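Local structure of carbonic anhydrase (Coccomyxa sp. PA, 3UCJ) at residues V75-K78 with C82-C85; R17-E22 with T29-V34. The protein is a zinc-dependent beta-class carbonic anhydrase that probably catalyses the reversible hydration of carbon dioxide to hydrogencarbonate. All blocks are in the same frame, centred on the assembly; numbering follows the deposited sequence.

Interaction 1: V75-K78 with C82-C85; sequences VSNK and CMSC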
loop_
_atom_site.group_PDB
_atom_site.type_symbol
_atom_site.label_atom_id
_atom_site.label_comp_id
_atom_site.label_asym_id
_atom_site.label_seq_id
_atom_site.Cartn_x
_atom_site.Cartn_y
_atom_site.Cartn_z
ATOM N N VAL A 75 -12.341 -4.244 0.067
ATOM C CA VAL A 75 -11.427 -5.396 -0.151
ATOM C C VAL A 75 -10.703 -5.160 -1.453
ATOM O O VAL A 75 -11.318 -5.130 -2.553
ATOM C CB VAL A 75 -12.291 -6.699 -0.269
ATOM C CG1 VAL A 75 -11.386 -7.964 -0.617
ATOM C CG2 VAL A 75 -13.083 -6.890 0.975
ATOM N N SER A 76 -9.359 -5.024 -1.403
ATOM C CA SER A 76 -8.640 -4.914 -2.603
ATOM C C SER A 76 -7.459 -5.906 -2.539
ATOM O O SER A 76 -6.837 -6.023 -1.484
ATOM C CB SER A 76 -7.957 -3.499 -2.627
ATOM O OG SER A 76 -7.040 -3.444 -3.720
ATOM N N ASN A 77 -7.106 -6.477 -3.705
ATOM C CA ASN A 77 -5.936 -7.398 -3.818
ATOM C C ASN A 77 -4.657 -6.671 -3.503
ATOM O O ASN A 77 -3.651 -7.298 -3.046
ATOM C CB ASN A 77 -5.805 -7.854 -5.250
ATOM C CG ASN A 77 -6.919 -8.868 -5.693
ATOM O OD1 ASN A 77 -7.644 -9.457 -4.878
ATOM N ND2 ASN A 77 -7.017 -9.025 -6.996
ATOM N N LYS A 78 -4.725 -5.322 -3.622
ATOM C CA LYS A 78 -3.508 -4.551 -3.351
ATOM C C LYS A 78 -3.448 -3.958 -1.990
ATOM O O LYS A 78 -2.568 -3.131 -1.735
ATOM C CB LYS A 78 -3.342 -3.530 -4.469
ATOM C CG LYS A 78 -3.032 -4.260 -5.794
ATOM C CD LYS A 78 -3.087 -3.426 -7.082
ATOM C CE LYS A 78 -1.904 -2.341 -7.130
ATOM N NZ LYS A 78 -1.668 -1.832 -8.567
ATOM N N CYS A 82 -6.033 -5.877 4.581
ATOM C CA CYS A 82 -7.156 -6.823 4.396
ATOM C C CYS A 82 -6.696 -8.191 3.804
ATOM O O CYS A 82 -7.180 -9.299 4.274
ATOM C CB CYS A 82 -8.144 -6.222 3.377
ATOM S SG CYS A 82 -9.693 -7.220 3.236
ATOM N N MET A 83 -5.775 -8.160 2.864
ATOM C CA MET A 83 -5.335 -9.453 2.219
ATOM C C MET A 83 -4.651 -10.406 3.221
ATOM O O MET A 83 -4.857 -11.668 3.111
ATOM C CB MET A 83 -4.454 -9.199 1.023
ATOM C CG MET A 83 -5.253 -8.596 -0.182
ATOM S SD MET A 83 -6.355 -9.898 -0.854
ATOM C CE MET A 83 -7.953 -9.195 -0.508
ATOM N N SER A 84 -3.924 -9.893 4.224
ATOM C CA SER A 84 -3.304 -10.733 5.297
ATOM C C SER A 84 -4.347 -11.407 6.193
ATOM O O SER A 84 -4.242 -12.578 6.539
ATOM C CB SER A 84 -2.367 -9.859 6.179
ATOM O OG SER A 84 -1.259 -9.758 5.361
ATOM N N CYS A 85 -5.428 -10.713 6.507
ATOM C CA CYS A 85 -6.515 -11.293 7.260
ATOM C C CYS A 85 -7.177 -12.386 6.429
ATOM O O CYS A 85 -7.513 -13.491 7.002
ATOM C CB CYS A 85 -7.623 -10.260 7.524
ATOM S SG CYS A 85 -7.150 -9.023 8.788
#
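Met83 reaches back from the first turn of helix 80-92 and lies against Val75, Ser76 and Asn77 in the loop that leads from strand 65-70 into that helix. This is the strand-loop-helix connection of the alpha/beta core of a beta-carbonic anhydrase, folded onto itself. The tight part is the thioether chain. With CG anti to its own carbonyl carbon (chi1 -71°) and further bends at chi2 and chi3, Met83 curls along the loop instead of extending past it. Its CG sits 3.3 Å from Ser76 O, and its terminal CE turns to meet Val75 CG1 at 3.6 Å, the two side chains crossing at about a right angle. The other methyl of Val75, CG2, faces Cys82 SG more loosely at 4.1 Å. No hydrogen bond joins the two segments; the contact is apolar packing, partly of Met83 on the carbonyl oxygens of Ser76 and Asn77, and Asn77 O is buried here without a polar partner. Behind Val75 comes helix 146-167, through Asn164 and Val165, while Val122 of the third subunit packs on Met83.

The other side, only partly exposed, is looser against the helix and faces the second subunit. Asn77 and Lys78 turn their CB atoms away from the helix: Asn77 ND2 hydrogen-bonds to Ser128 OG of the second subunit, and Lys78 NZ forms a salt bridge with Asp129 of the same subunit. An ST turn at Ser76 shapes the backbone on this side, its OG accepting from Lys78 N at 3.0 Å with an N-H...O angle of 154°.

Interaction 2: R17-E22 with T29-V34; sequences RKWADE and TYFSKV. With PO4 (phosphate ion), chain E.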
loop_
_atom_site.group_PDB
_atom_site.type_symbol
_atom_site.label_atom_id
_atom_site.label_comp_id
_atom_site.label_asym_id
_atom_site.label_seq_id
_atom_site.Cartn_x
_atom_site.Cartn_y
_atom_site.Cartn_z
ATOM N N ARG A 17 -12.983 -5.863 33.501
ATOM C CA ARG A 17 -12.840 -6.836 34.604
ATOM C C ARG A 17 -14.252 -7.407 34.995
ATOM O O ARG A 17 -14.428 -8.618 35.076
ATOM C CB ARG A 17 -12.152 -6.214 35.792
ATOM C CG ARG A 17 -11.616 -7.304 36.778
ATOM C CD ARG A 17 -11.031 -6.691 38.092
ATOM N NE ARG A 17 -9.647 -6.220 37.907
ATOM C CZ ARG A 17 -8.554 -6.998 37.812
ATOM N NH1 ARG A 17 -8.642 -8.331 37.916
ATOM N NH2 ARG A 17 -7.346 -6.425 37.624
ATOM N N LYS A 18 -15.240 -6.517 35.077
ATOM C CA LYS A 18 -16.630 -6.897 35.484
ATOM C C LYS A 18 -17.236 -7.820 34.435
ATOM O O LYS A 18 -17.884 -8.861 34.739
ATOM C CB LYS A 18 -17.415 -5.602 35.744
ATOM C CG LYS A 18 -18.897 -5.727 36.185
ATOM C CD LYS A 18 -19.252 -4.466 37.041
ATOM C CE LYS A 18 -20.785 -4.147 37.066
ATOM N NZ LYS A 18 -21.593 -5.311 36.547
ATOM N N TRP A 19 -16.983 -7.476 33.155
ATOM C CA TRP A 19 -17.355 -8.346 32.055
ATOM C C TRP A 19 -16.645 -9.694 32.083
ATOM O O TRP A 19 -17.293 -10.704 31.910
ATOM C CB TRP A 19 -17.041 -7.642 30.679
ATOM C CG TRP A 19 -17.182 -8.540 29.496
ATOM C CD1 TRP A 19 -18.335 -8.907 28.869
ATOM C CD2 TRP A 19 -16.101 -9.201 28.780
ATOM N NE1 TRP A 19 -18.052 -9.753 27.805
ATOM C CE2 TRP A 19 -16.684 -9.942 27.738
ATOM C CE3 TRP A 19 -14.701 -9.212 28.931
ATOM C CZ2 TRP A 19 -15.932 -10.677 26.832
ATOM C CZ3 TRP A 19 -13.950 -9.931 28.022
ATOM C CH2 TRP A 19 -14.576 -10.649 26.975
ATOM N N ALA A 20 -15.319 -9.739 32.264
ATOM C CA ALA A 20 -14.654 -11.037 32.155
ATOM C C ALA A 20 -15.070 -11.877 33.374
ATOM O O ALA A 20 -15.114 -13.102 33.311
ATOM C CB ALA A 20 -13.160 -10.867 32.201
ATOM N N ASP A 21 -15.284 -11.178 34.478
ATOM C CA ASP A 21 -15.714 -11.894 35.731
ATOM C C ASP A 21 -17.067 -12.608 35.563
ATOM O O ASP A 21 -17.166 -13.834 35.714
ATOM C CB ASP A 21 -15.682 -10.937 36.914
ATOM C CG ASP A 21 -16.117 -11.637 38.230
ATOM O OD1 ASP A 21 -16.993 -11.075 38.872
ATOM O OD2 ASP A 21 -15.607 -12.747 38.542
ATOM N N GLU A 22 -18.092 -11.856 35.154
ATOM C CA GLU A 22 -19.387 -12.447 34.798
ATOM C C GLU A 22 -19.354 -13.489 33.739
ATOM O O GLU A 22 -20.114 -14.485 33.800
ATOM C CB GLU A 22 -20.388 -11.364 34.374
ATOM C CG GLU A 22 -20.760 -10.484 35.525
ATOM C CD GLU A 22 -21.361 -9.154 35.106
ATOM O OE1 GLU A 22 -21.767 -9.025 33.907
ATOM O OE2 GLU A 22 -21.414 -8.239 35.990
ATOM N N THR A 29 -15.017 -22.255 31.366
ATOM C CA THR A 29 -13.962 -22.358 30.322
ATOM C C THR A 29 -14.145 -21.313 29.195
ATOM O O THR A 29 -13.519 -21.430 28.164
ATOM C CB THR A 29 -13.815 -23.772 29.626
ATOM O OG1 THR A 29 -14.998 -24.069 28.859
ATOM C CG2 THR A 29 -13.500 -24.917 30.610
ATOM N N TYR A 30 -15.026 -20.337 29.421
ATOM C CA TYR A 30 -15.370 -19.279 28.403
ATOM C C TYR A 30 -14.080 -18.679 27.795
ATOM O O TYR A 30 -13.959 -18.603 26.546
ATOM C CB TYR A 30 -16.143 -18.186 29.091
ATOM C CG TYR A 30 -16.820 -17.216 28.149
ATOM C CD1 TYR A 30 -17.974 -17.578 27.446
ATOM C CD2 TYR A 30 -16.301 -15.904 27.994
ATOM C CE1 TYR A 30 -18.631 -16.658 26.610
ATOM C CE2 TYR A 30 -16.955 -14.955 27.159
ATOM C CZ TYR A 30 -18.098 -15.337 26.472
ATOM O OH TYR A 30 -18.726 -14.406 25.673
ATOM N N PHE A 31 -13.129 -18.326 28.653
ATOM C CA PHE A 31 -11.816 -17.781 28.173
ATOM C C PHE A 31 -10.763 -18.893 28.110
ATOM O O PHE A 31 -9.965 -19.022 27.138
ATOM C CB PHE A 31 -11.368 -16.655 29.065
ATOM C CG PHE A 31 -12.333 -15.505 29.113
ATOM C CD1 PHE A 31 -12.578 -14.738 27.932
ATOM C CD2 PHE A 31 -12.998 -15.173 30.288
ATOM C CE1 PHE A 31 -13.487 -13.702 27.953
ATOM C CE2 PHE A 31 -13.915 -14.095 30.343
ATOM C CZ PHE A 31 -14.136 -13.333 29.156
ATOM N N SER A 32 -10.755 -19.789 29.129
ATOM C CA SER A 32 -9.641 -20.701 29.173
ATOM C C SER A 32 -9.573 -21.553 27.952
ATOM O O SER A 32 -8.468 -21.972 27.534
ATOM C CB SER A 32 -9.606 -21.571 30.502
ATOM O OG SER A 32 -10.827 -22.363 30.630
ATOM N N LYS A 33 -10.718 -21.905 27.342
ATOM C CA LYS A 33 -10.560 -22.819 26.220
ATOM C C LYS A 33 -9.871 -22.171 24.978
ATOM O O LYS A 33 -9.423 -22.893 24.071
ATOM C CB LYS A 33 -11.894 -23.390 25.746
ATOM C CG LYS A 33 -12.847 -22.315 25.353
ATOM C CD LYS A 33 -14.187 -22.833 24.897
ATOM C CE LYS A 33 -15.165 -21.688 25.006
ATOM N NZ LYS A 33 -16.419 -22.220 24.560
ATOM N N VAL A 34 -9.770 -20.829 24.986
ATOM C CA VAL A 34 -9.067 -20.165 23.862
ATOM C C VAL A 34 -7.784 -19.535 24.366
ATOM O O VAL A 34 -7.244 -18.599 23.716
ATOM C CB VAL A 34 -9.977 -19.083 23.183
ATOM C CG1 VAL A 34 -11.125 -19.840 22.443
ATOM C CG2 VAL A 34 -10.512 -18.066 24.178
HETATM P P PO4 E . -17.289 -25.149 22.610
HETATM O O1 PO4 E . -17.760 -24.797 23.961
HETATM O O2 PO4 E . -16.065 -26.053 22.673
HETATM O O3 PO4 E . -18.370 -25.839 21.798
HETATM O O4 PO4 E . -16.897 -23.884 21.925
HETATM O O HOH W 1 -19.459 -11.383 26.038
#
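The N-terminal helix 10-26 and the loop that follows it fold back on each other through three aromatic rings, Trp19 on the helix and Tyr30 and Phe31 on the loop, with Ala20 packed beside them. Phe31 presents its edge to the face of the Trp19 six-membered ring in an offset edge-to-face pair, centroids 5.1 Å apart and planes at 67°. Phe31 CE1 comes to 3.4 Å from Trp19 CH2. Phe31 CE2 lies 3.8 Å from Ala20 CB and also borders Ala20 O, which is near the ring plane. Tyr30 CD2 covers one face of Phe31, 3.5 Å above its centre. In Trp19, CG anti to the backbone N (chi1 171°) sets the six-membered ring beside Phe31. A water in the indole plane accepts from Trp19 NE1 at 2.8 Å and bonds to Tyr30 OH at 3.1 Å. Replacing Trp19 with an alanine would probably leave the Phe31 edge without its aromatic face and the water without its NE1 donor. Gly191 and Gly193 of the third subunit pack on Phe31 and Trp19. Away from the rings, Lys33 NZ hydrogen-bonds O1 and O4 of a phosphate, probably from the crystallisation liquor. The join thus rests on ring packing, its one polar link passing through a water.

Overall arrangement
From the N terminus, the chain runs down helix 10-26, turns, and meets itself at interaction 2, which closes the bend made by the last turn of helix 10-26 and the two residues after it. It then continues to strand 42-47 and on to strand 65-70, after which interaction 1 closes the three-residue step by which the loop enters helix 80-92. The two are in series, neither nested nor crossing, with centres 32 Å apart and nearest atoms about 17 Å apart. Interaction 2 shapes the N-terminal arm, far from the chain centre; interaction 1 belongs to the alpha/beta core. Both touch the third subunit, so each local fold-back also borders an interface of the four-chain assembly.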